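Local coordinates for protein aryl esterase (Mycobacterium smegmatis, PDB 2Q0Q) that hydrolyses aryl esters and transfers acyl groups to alcohols in water, as an oligomeric esterase of the SGNH hydrolase superfamily, at residues R67-G70 against A71-L74; I107-G110 against M111-L114; G157-K160 against T161-L164; G190-G193 against I194-T197. One frame throughout, in Å; residues are numbered along the deposited sequence.

Interaction 1: residues R67-G70 against A71-L74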
loop_
_atom_site.group_PDB
_atom_site.type_symbol
_atom_site.label_atom_id
_atom_site.label_comp_id
_atom_site.label_asym_id
_atom_site.label_seq_id
_atom_site.Cartn_x
_atom_site.Cartn_y
_atom_site.Cartn_z
ATOM N N ARG G 67 7.967 11.355 12.129
ATOM C CA ARG G 67 7.255 11.889 13.295
ATOM C C ARG G 67 6.437 13.150 13.057
ATOM O O ARG G 67 5.760 13.612 13.977
ATOM C CB ARG G 67 8.271 12.183 14.401
ATOM C CG ARG G 67 8.944 10.901 14.958
ATOM C CD ARG G 67 10.052 11.252 15.958
ATOM N NE ARG G 67 11.158 11.975 15.319
ATOM C CZ ARG G 67 12.326 12.229 15.906
ATOM N NH1 ARG G 67 12.564 11.804 17.138
ATOM N NH2 ARG G 67 13.277 12.868 15.252
ATOM N N LEU G 68 6.514 13.738 11.861
ATOM C CA LEU G 68 6.204 15.166 11.720
ATOM C C LEU G 68 4.859 15.568 11.107
ATOM O O LEU G 68 4.602 16.762 10.958
ATOM C CB LEU G 68 7.355 15.826 10.952
ATOM C CG LEU G 68 8.741 15.579 11.563
ATOM C CD1 LEU G 68 9.819 16.288 10.709
ATOM C CD2 LEU G 68 8.772 16.014 13.022
ATOM N N ASN G 69 4.012 14.607 10.742
ATOM C CA ASN G 69 2.694 14.902 10.175
ATOM C C ASN G 69 1.699 15.266 11.283
ATOM O O ASN G 69 1.246 14.376 12.053
ATOM C CB ASN G 69 2.205 13.697 9.377
ATOM C CG ASN G 69 0.880 13.943 8.656
ATOM O OD1 ASN G 69 0.004 14.659 9.150
ATOM N ND2 ASN G 69 0.728 13.333 7.495
ATOM N N GLY G 70 1.345 16.554 11.372
ATOM C CA GLY G 70 0.492 17.030 12.462
ATOM C C GLY G 70 -0.842 16.308 12.505
ATOM O O GLY G 70 -1.274 15.843 13.565
ATOM N N ALA G 71 -1.458 16.111 11.331
ATOM C CA ALA G 71 -2.788 15.479 11.248
ATOM C C ALA G 71 -2.765 14.002 11.611
ATOM O O ALA G 71 -3.814 13.431 11.898
ATOM C CB ALA G 71 -3.362 15.638 9.854
ATOM N N SER G 72 -1.583 13.403 11.592
ATOM C CA SER G 72 -1.476 11.982 11.964
ATOM C C SER G 72 -1.635 11.844 13.468
ATOM O O SER G 72 -2.092 10.807 13.954
ATOM C CB SER G 72 -0.118 11.383 11.557
ATOM O OG SER G 72 -0.007 11.258 10.154
ATOM N N TYR G 73 -1.236 12.880 14.189
ATOM C CA TYR G 73 -1.117 12.854 15.634
ATOM C C TYR G 73 -2.322 13.508 16.316
ATOM O O TYR G 73 -2.748 13.088 17.393
ATOM C CB TYR G 73 0.171 13.576 15.976
ATOM C CG TYR G 73 0.660 13.593 17.402
ATOM C CD1 TYR G 73 0.261 14.576 18.284
ATOM C CD2 TYR G 73 1.637 12.701 17.831
ATOM C CE1 TYR G 73 0.758 14.638 19.584
ATOM C CE2 TYR G 73 2.141 12.745 19.128
ATOM C CZ TYR G 73 1.706 13.726 20.000
ATOM O OH TYR G 73 2.217 13.806 21.285
ATOM N N LEU G 74 -2.878 14.551 15.702
ATOM C CA LEU G 74 -3.813 15.391 16.441
ATOM C C LEU G 74 -5.054 14.655 16.987
ATOM O O LEU G 74 -5.414 14.856 18.131
ATOM C CB LEU G 74 -4.234 16.621 15.623
ATOM C CG LEU G 74 -5.208 17.585 16.309
ATOM C CD1 LEU G 74 -4.631 18.122 17.601
ATOM C CD2 LEU G 74 -5.562 18.738 15.354
#
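N69 meets S72 across the start of helix 70-81, with both its backbone carbonyl and its side-chain amide turned to the first turn of that helix. It comes two residues after R67, which is tied to D65 by a salt bridge and to S76 and G124 of a second subunit by hydrogen bonds. At N69 the side chain stands with CG opposite its own backbone N (chi1 -176°), which carries OD1 back toward the first turn of the helix, within a weak bond of S72 N. S72 N bonds to N69 O at 3.0 Å and more weakly to N69 OD1 at 3.2 Å, the capping bond, so one amide is shared by two oxygens of the same residue. S72 OG lies 3.2 Å from N69 CG, the amide carbon, in contact without a hydrogen bond. The other end of that amide, ND2, is held by D61, which fixes the rotation of the group and keeps OD1 on the helix side. G70 follows as the first helical residue, and its carbonyl takes two donors: Y73 N, 3.0 Å from G70 O and well above the carbonyl plane, and L74 N, 3.0 Å from G70 O and almost in line with the C=O bond. Y73 CB rests on G70 O at 3.6 Å, while its ring leads away, the hydroxyl bonding E51 and the ring stacking on Y73 of the second subunit. An asparagine N-cap of this kind is a standard start for an alpha helix, here the one following strand 46-52 in the alpha/beta SGNH hydrolase fold.

Interaction 2: residues I107-G110 against M111-L114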
loop_
_atom_site.group_PDB
_atom_site.type_symbol
_atom_site.label_atom_id
_atom_site.label_comp_id
_atom_site.label_asym_id
_atom_site.label_seq_id
_atom_site.Cartn_x
_atom_site.Cartn_y
_atom_site.Cartn_z
ATOM N N ILE G 107 -1.160 24.531 2.012
ATOM C CA ILE G 107 -0.937 24.615 3.453
ATOM C C ILE G 107 -2.255 24.919 4.161
ATOM O O ILE G 107 -2.550 24.358 5.179
ATOM C CB ILE G 107 0.140 25.702 3.764
ATOM C CG1 ILE G 107 1.429 25.335 3.030
ATOM C CG2 ILE G 107 0.373 25.844 5.264
ATOM C CD1 ILE G 107 2.530 26.312 3.215
ATOM N N ALA G 108 -3.037 25.847 3.618
ATOM C CA ALA G 108 -4.336 26.144 4.208
ATOM C C ALA G 108 -5.234 24.895 4.250
ATOM O O ALA G 108 -5.959 24.661 5.213
ATOM C CB ALA G 108 -5.022 27.298 3.445
ATOM N N LEU G 109 -5.167 24.099 3.193
ATOM C CA LEU G 109 -5.930 22.860 3.148
ATOM C C LEU G 109 -5.478 21.869 4.238
ATOM O O LEU G 109 -6.319 21.222 4.868
ATOM C CB LEU G 109 -5.865 22.248 1.751
ATOM C CG LEU G 109 -6.707 22.983 0.702
ATOM C CD1 LEU G 109 -6.193 22.671 -0.692
ATOM C CD2 LEU G 109 -8.179 22.624 0.818
ATOM N N GLY G 110 -4.172 21.789 4.488
ATOM C CA GLY G 110 -3.660 20.982 5.593
ATOM C C GLY G 110 -4.173 21.498 6.927
ATOM O O GLY G 110 -4.604 20.730 7.770
HETATM N N MSE G 111 -4.142 22.816 7.118
HETATM C CA MSE G 111 -4.758 23.434 8.293
HETATM C C MSE G 111 -6.250 23.110 8.408
HETATM O O MSE G 111 -6.728 22.851 9.506
HETATM C CB MSE G 111 -4.526 24.962 8.283
HETATM C CG MSE G 111 -5.216 25.718 9.441
HETATM SE SE MSE G 111 -4.632 25.141 11.263
HETATM C CE MSE G 111 -2.931 26.171 11.362
ATOM N N SER G 112 -6.980 23.102 7.289
ATOM C CA SER G 112 -8.429 22.765 7.309
ATOM C C SER G 112 -8.709 21.339 7.827
ATOM O O SER G 112 -9.691 21.113 8.519
ATOM C CB SER G 112 -9.075 22.947 5.923
ATOM O OG SER G 112 -8.879 21.823 5.048
ATOM N N VAL G 113 -7.834 20.403 7.480
ATOM C CA VAL G 113 -7.881 19.055 8.043
ATOM C C VAL G 113 -7.765 19.085 9.580
ATOM O O VAL G 113 -8.539 18.430 10.270
ATOM C CB VAL G 113 -6.776 18.161 7.420
ATOM C CG1 VAL G 113 -6.662 16.827 8.154
ATOM C CG2 VAL G 113 -7.046 17.921 5.933
ATOM N N LEU G 114 -6.799 19.830 10.104
ATOM C CA LEU G 114 -6.611 19.935 11.555
ATOM C C LEU G 114 -7.838 20.578 12.255
ATOM O O LEU G 114 -8.322 20.083 13.293
ATOM C CB LEU G 114 -5.321 20.717 11.859
ATOM C CG LEU G 114 -4.005 20.106 11.334
ATOM C CD1 LEU G 114 -2.818 20.980 11.649
ATOM C CD2 LEU G 114 -3.765 18.751 11.909
#
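A serine side chain bonded back to the backbone joins S112 to L109 in the middle of helix 104-119, a largely buried contact within the SGNH hydrolase fold. S112 OG donates to L109 O at 2.6 Å, reaching back one turn to a backbone carbonyl. The hydroxyl can do so because chi1 of 83° tucks OG in over the backbone. L109 O also accepts the regular helical bond from V113 N, at 3.1 Å, so two donors grip one carbonyl. They approach differently: V113 N lies at a C=O...N angle of 153°, the hydroxyl at a more bent 125°. V113 CG2 adds a van der Waals contact, 3.5 Å from L109 O. Earlier in the turn M111 N bonds to I107 O at 2.9 Å and S112 N to A108 O at 2.8 Å. The bond from L114 N to G110 O is weak, at 3.3 Å. The side chains fan outward from this frame. I107 and the selenomethionine M111 face Y168 of helix 164-175, M111 and L114 reach I89 of strand 86-90, and V113 and L114 pack on A71 of helix 70-81, while A108 and L109 meet W149 and Y99 of a third subunit.

Interaction 3: residues G157-K160 against T161-L164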
loop_
_atom_site.group_PDB
_atom_site.type_symbol
_atom_site.label_atom_id
_atom_site.label_comp_id
_atom_site.label_asym_id
_atom_site.label_seq_id
_atom_site.Cartn_x
_atom_site.Cartn_y
_atom_site.Cartn_z
ATOM N N GLY G 157 10.356 29.886 0.975
ATOM C CA GLY G 157 9.453 29.758 2.115
ATOM C C GLY G 157 8.980 31.085 2.670
ATOM O O GLY G 157 7.822 31.223 3.031
ATOM N N GLU G 158 9.874 32.064 2.765
ATOM C CA GLU G 158 9.495 33.369 3.286
ATOM C C GLU G 158 8.295 33.945 2.510
ATOM O O GLU G 158 7.300 34.347 3.106
ATOM C CB GLU G 158 10.676 34.357 3.235
ATOM C CG GLU G 158 10.319 35.720 3.826
ATOM C CD GLU G 158 11.495 36.676 3.977
ATOM O OE1 GLU G 158 12.661 36.229 4.100
ATOM O OE2 GLU G 158 11.233 37.897 3.972
ATOM N N GLN G 159 8.389 33.936 1.185
ATOM C CA GLN G 159 7.302 34.418 0.364
ATOM C C GLN G 159 6.011 33.679 0.660
ATOM O O GLN G 159 4.947 34.274 0.666
ATOM C CB GLN G 159 7.632 34.331 -1.126
ATOM C CG GLN G 159 6.594 34.997 -2.021
ATOM C CD GLN G 159 6.325 36.451 -1.663
ATOM O OE1 GLN G 159 7.257 37.238 -1.457
ATOM N NE2 GLN G 159 5.035 36.824 -1.599
ATOM N N LYS G 160 6.101 32.384 0.919
ATOM C CA LYS G 160 4.899 31.613 1.251
ATOM C C LYS G 160 4.317 32.022 2.610
ATOM O O LYS G 160 3.111 32.192 2.742
ATOM C CB LYS G 160 5.200 30.111 1.196
ATOM C CG LYS G 160 5.514 29.631 -0.194
ATOM C CD LYS G 160 5.970 28.191 -0.205
ATOM C CE LYS G 160 6.331 27.692 -1.619
ATOM N NZ LYS G 160 6.806 26.301 -1.686
ATOM N N THR G 161 5.170 32.205 3.614
ATOM C CA THR G 161 4.688 32.530 4.970
ATOM C C THR G 161 4.024 33.895 5.032
ATOM O O THR G 161 3.156 34.108 5.870
ATOM C CB THR G 161 5.793 32.464 6.034
ATOM O OG1 THR G 161 6.890 33.315 5.682
ATOM C CG2 THR G 161 6.294 31.032 6.190
ATOM N N THR G 162 4.419 34.802 4.149
ATOM C CA THR G 162 3.758 36.128 4.094
ATOM C C THR G 162 2.285 36.016 3.660
ATOM O O THR G 162 1.512 36.939 3.858
ATOM C CB THR G 162 4.453 37.103 3.128
ATOM O OG1 THR G 162 4.217 36.703 1.769
ATOM C CG2 THR G 162 5.956 37.216 3.408
ATOM N N GLU G 163 1.913 34.902 3.030
ATOM C CA GLU G 163 0.537 34.665 2.545
ATOM C C GLU G 163 -0.366 33.894 3.508
ATOM O O GLU G 163 -1.566 33.771 3.253
ATOM C CB GLU G 163 0.568 33.919 1.213
ATOM C CG GLU G 163 1.371 34.643 0.125
ATOM C CD GLU G 163 0.902 36.068 -0.077
ATOM O OE1 GLU G 163 1.751 36.997 -0.040
ATOM O OE2 GLU G 163 -0.320 36.256 -0.273
ATOM N N LEU G 164 0.194 33.376 4.596
ATOM C CA LEU G 164 -0.575 32.464 5.457
ATOM C C LEU G 164 -1.648 33.189 6.255
ATOM O O LEU G 164 -2.728 32.660 6.477
ATOM C CB LEU G 164 0.347 31.682 6.379
ATOM C CG LEU G 164 1.259 30.700 5.639
ATOM C CD1 LEU G 164 2.228 30.032 6.588
ATOM C CD2 LEU G 164 0.444 29.674 4.896
#
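Hydroxyl-to-carbonyl bonds give the turn joining E158 to T161 its character. T161 OG1 donates to E158 O at 2.8 Å, its chi1 of 56° folding the oxygen back over the preceding turn, and OG1 in turn accepts from L142 N of a neighbouring loop. T162 OG1 sits 2.8 Å from Q159 O and 3.1 Å from E163 OE1; its single proton can serve either acceptor, and the choice is not settled. Among backbone bonds, T161 N meets G157 O at 2.9 Å and T162 N meets E158 O at 3.1 Å. E158 O therefore receives two donors. At K160 the pattern shortens: E163 N bonds to K160 O at 3.0 Å, reaching back three residues as the helix gives way to a type I turn over T161-L164. In van der Waals contact, T162 CG2 presses on E158 O at 3.2 Å. The Q159 and E163 side chains pass at a slant, Q159 NE2 3.6 Å from E163 OE1, their amide and carboxylate planes 20° apart. Helix 157-161 thus runs into helix 164-175, with E163 paired to R166 just beyond the turn, K160 NZ bonded to R102 O, and E163 and L164 resting on P104 and I107 of helix 104-119.

Interaction 4: residues G190-G193 against I194-T197. With SO4 (sulfate ion), chain U.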
loop_
_atom_site.group_PDB
_atom_site.type_symbol
_atom_site.label_atom_id
_atom_site.label_comp_id
_atom_site.label_asym_id
_atom_site.label_seq_id
_atom_site.Cartn_x
_atom_site.Cartn_y
_atom_site.Cartn_z
ATOM N N GLY G 190 14.395 35.775 15.622
ATOM C CA GLY G 190 15.481 34.908 16.048
ATOM C C GLY G 190 16.621 35.033 15.066
ATOM O O GLY G 190 16.395 35.251 13.878
ATOM N N VAL G 191 17.843 34.848 15.551
ATOM C CA VAL G 191 19.056 35.014 14.721
ATOM C C VAL G 191 19.104 34.049 13.519
ATOM O O VAL G 191 19.788 34.304 12.527
ATOM C CB VAL G 191 20.328 34.848 15.610
ATOM C CG1 VAL G 191 20.553 33.392 15.999
ATOM C CG2 VAL G 191 21.531 35.434 14.955
ATOM N N ASP G 192 18.363 32.945 13.597
ATOM C CA ASP G 192 18.361 32.001 12.490
ATOM C C ASP G 192 17.343 32.325 11.402
ATOM O O ASP G 192 17.347 31.675 10.353
ATOM C CB ASP G 192 18.177 30.589 13.012
ATOM C CG ASP G 192 16.824 30.367 13.693
ATOM O OD1 ASP G 192 15.963 31.290 13.690
ATOM O OD2 ASP G 192 16.646 29.257 14.228
ATOM N N GLY G 193 16.497 33.332 11.641
ATOM C CA GLY G 193 15.493 33.794 10.657
ATOM C C GLY G 193 14.225 32.952 10.664
ATOM O O GLY G 193 13.318 33.175 9.839
ATOM N N ILE G 194 14.167 31.998 11.592
ATOM C CA ILE G 194 13.067 31.051 11.669
ATOM C C ILE G 194 12.363 31.094 13.026
ATOM O O ILE G 194 11.130 31.131 13.091
ATOM C CB ILE G 194 13.567 29.592 11.422
ATOM C CG1 ILE G 194 14.301 29.477 10.075
ATOM C CG2 ILE G 194 12.387 28.593 11.545
ATOM C CD1 ILE G 194 15.138 28.208 9.934
ATOM N N HIS G 195 13.142 31.053 14.108
ATOM C CA HIS G 195 12.587 30.875 15.435
ATOM C C HIS G 195 12.499 32.193 16.192
ATOM O O HIS G 195 12.858 33.256 15.648
ATOM C CB HIS G 195 13.366 29.772 16.178
ATOM C CG HIS G 195 13.342 28.460 15.456
ATOM N ND1 HIS G 195 14.370 28.043 14.636
ATOM C CD2 HIS G 195 12.393 27.488 15.387
ATOM C CE1 HIS G 195 14.067 26.868 14.111
ATOM N NE2 HIS G 195 12.869 26.509 14.544
ATOM N N PHE G 196 11.959 32.113 17.410
ATOM C CA PHE G 196 11.571 33.298 18.178
ATOM C C PHE G 196 12.618 33.706 19.172
ATOM O O PHE G 196 13.255 32.878 19.790
ATOM C CB PHE G 196 10.289 33.112 18.987
ATOM C CG PHE G 196 9.023 32.942 18.176
ATOM C CD1 PHE G 196 7.866 32.468 18.801
ATOM C CD2 PHE G 196 8.954 33.270 16.817
ATOM C CE1 PHE G 196 6.655 32.326 18.088
ATOM C CE2 PHE G 196 7.765 33.107 16.100
ATOM C CZ PHE G 196 6.609 32.618 16.736
ATOM N N THR G 197 12.738 35.012 19.357
ATOM C CA THR G 197 13.471 35.569 20.489
ATOM C C THR G 197 12.639 35.426 21.755
ATOM O O THR G 197 11.465 35.019 21.711
ATOM C CB THR G 197 13.756 37.055 20.306
ATOM O OG1 THR G 197 12.519 37.743 20.073
ATOM C CG2 THR G 197 14.707 37.259 19.134
HETATM S S SO4 U . 11.469 23.670 12.395
HETATM O O1 SO4 U . 11.398 24.823 11.422
HETATM O O2 SO4 U . 10.164 23.539 13.086
HETATM O O3 SO4 U . 11.968 22.510 11.631
HETATM O O4 SO4 U . 12.451 24.013 13.429
#
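D192 has its CG tucked in above its own main chain (chi1 64°), which folds the carboxylate back over the next residues, and H195, with CG turned opposite its own carbonyl carbon, swings its imidazole round to meet it. H195 ND1 then donates to D192 OD2 at 2.6 Å in a nearly straight bond of 175°. The aspartate oxygen lies in the ring plane at the edge, and the N-H comes to it on the syn side of the carboxylate, whose plane is turned 49° from the ring. The other oxygen receives two backbone amides: H195 N, 2.9 Å from D192 OD1 and also on the syn side, and I194 N, 2.9 Å from D192 OD1 but from above the carboxylate plane. Three N-H groups thus fix the carboxylate and, through it, the rotation of the imidazole. The Asp-x-x-His sequence is that of the SGNH hydrolases, where the two residues complete a catalytic triad with a serine; S11 probably plays that part here. H195 NE2 donates to O4 of a sulfate ion at 2.8 Å. This sulfate, probably from the crystallisation liquor, is also bonded by S11, the A55 amide, N94 and K97, a site consistent with the family's oxyanion hole, where backbone N-H groups and an asparagine gather beside the serine. I194 CG2 lies over the centre of one ring face, 3.5 Å from the H195 plane; W16 also stacks with the ring. A type I turn from G190 to G193 carries D192, and G193 leaves it with a positive phi. G190 N adds a weak bond to H195 O, at 3.0 Å.

In the fold
All four contacts are local, each within eight consecutive residues, yet their chemistry follows their place in the fold. Interactions 1 and 2 touch, L74 packing on L114, and so join helix 70-81 to helix 104-119. Interaction 2 is buried and interaction 1 partly so, and both also meet other subunits. Interaction 3, partly buried, touches interaction 2 through L164 and I107 and adds hydroxyl bonds to the helical ones at a helix junction. Interaction 4 is buried too but touches none of the others: its centre is about 24 Å from those of interactions 1 and 2 and about 16 Å from that of interaction 3. Only there does a carboxylate bind both backbone amides and an imidazole, beside a bound anion.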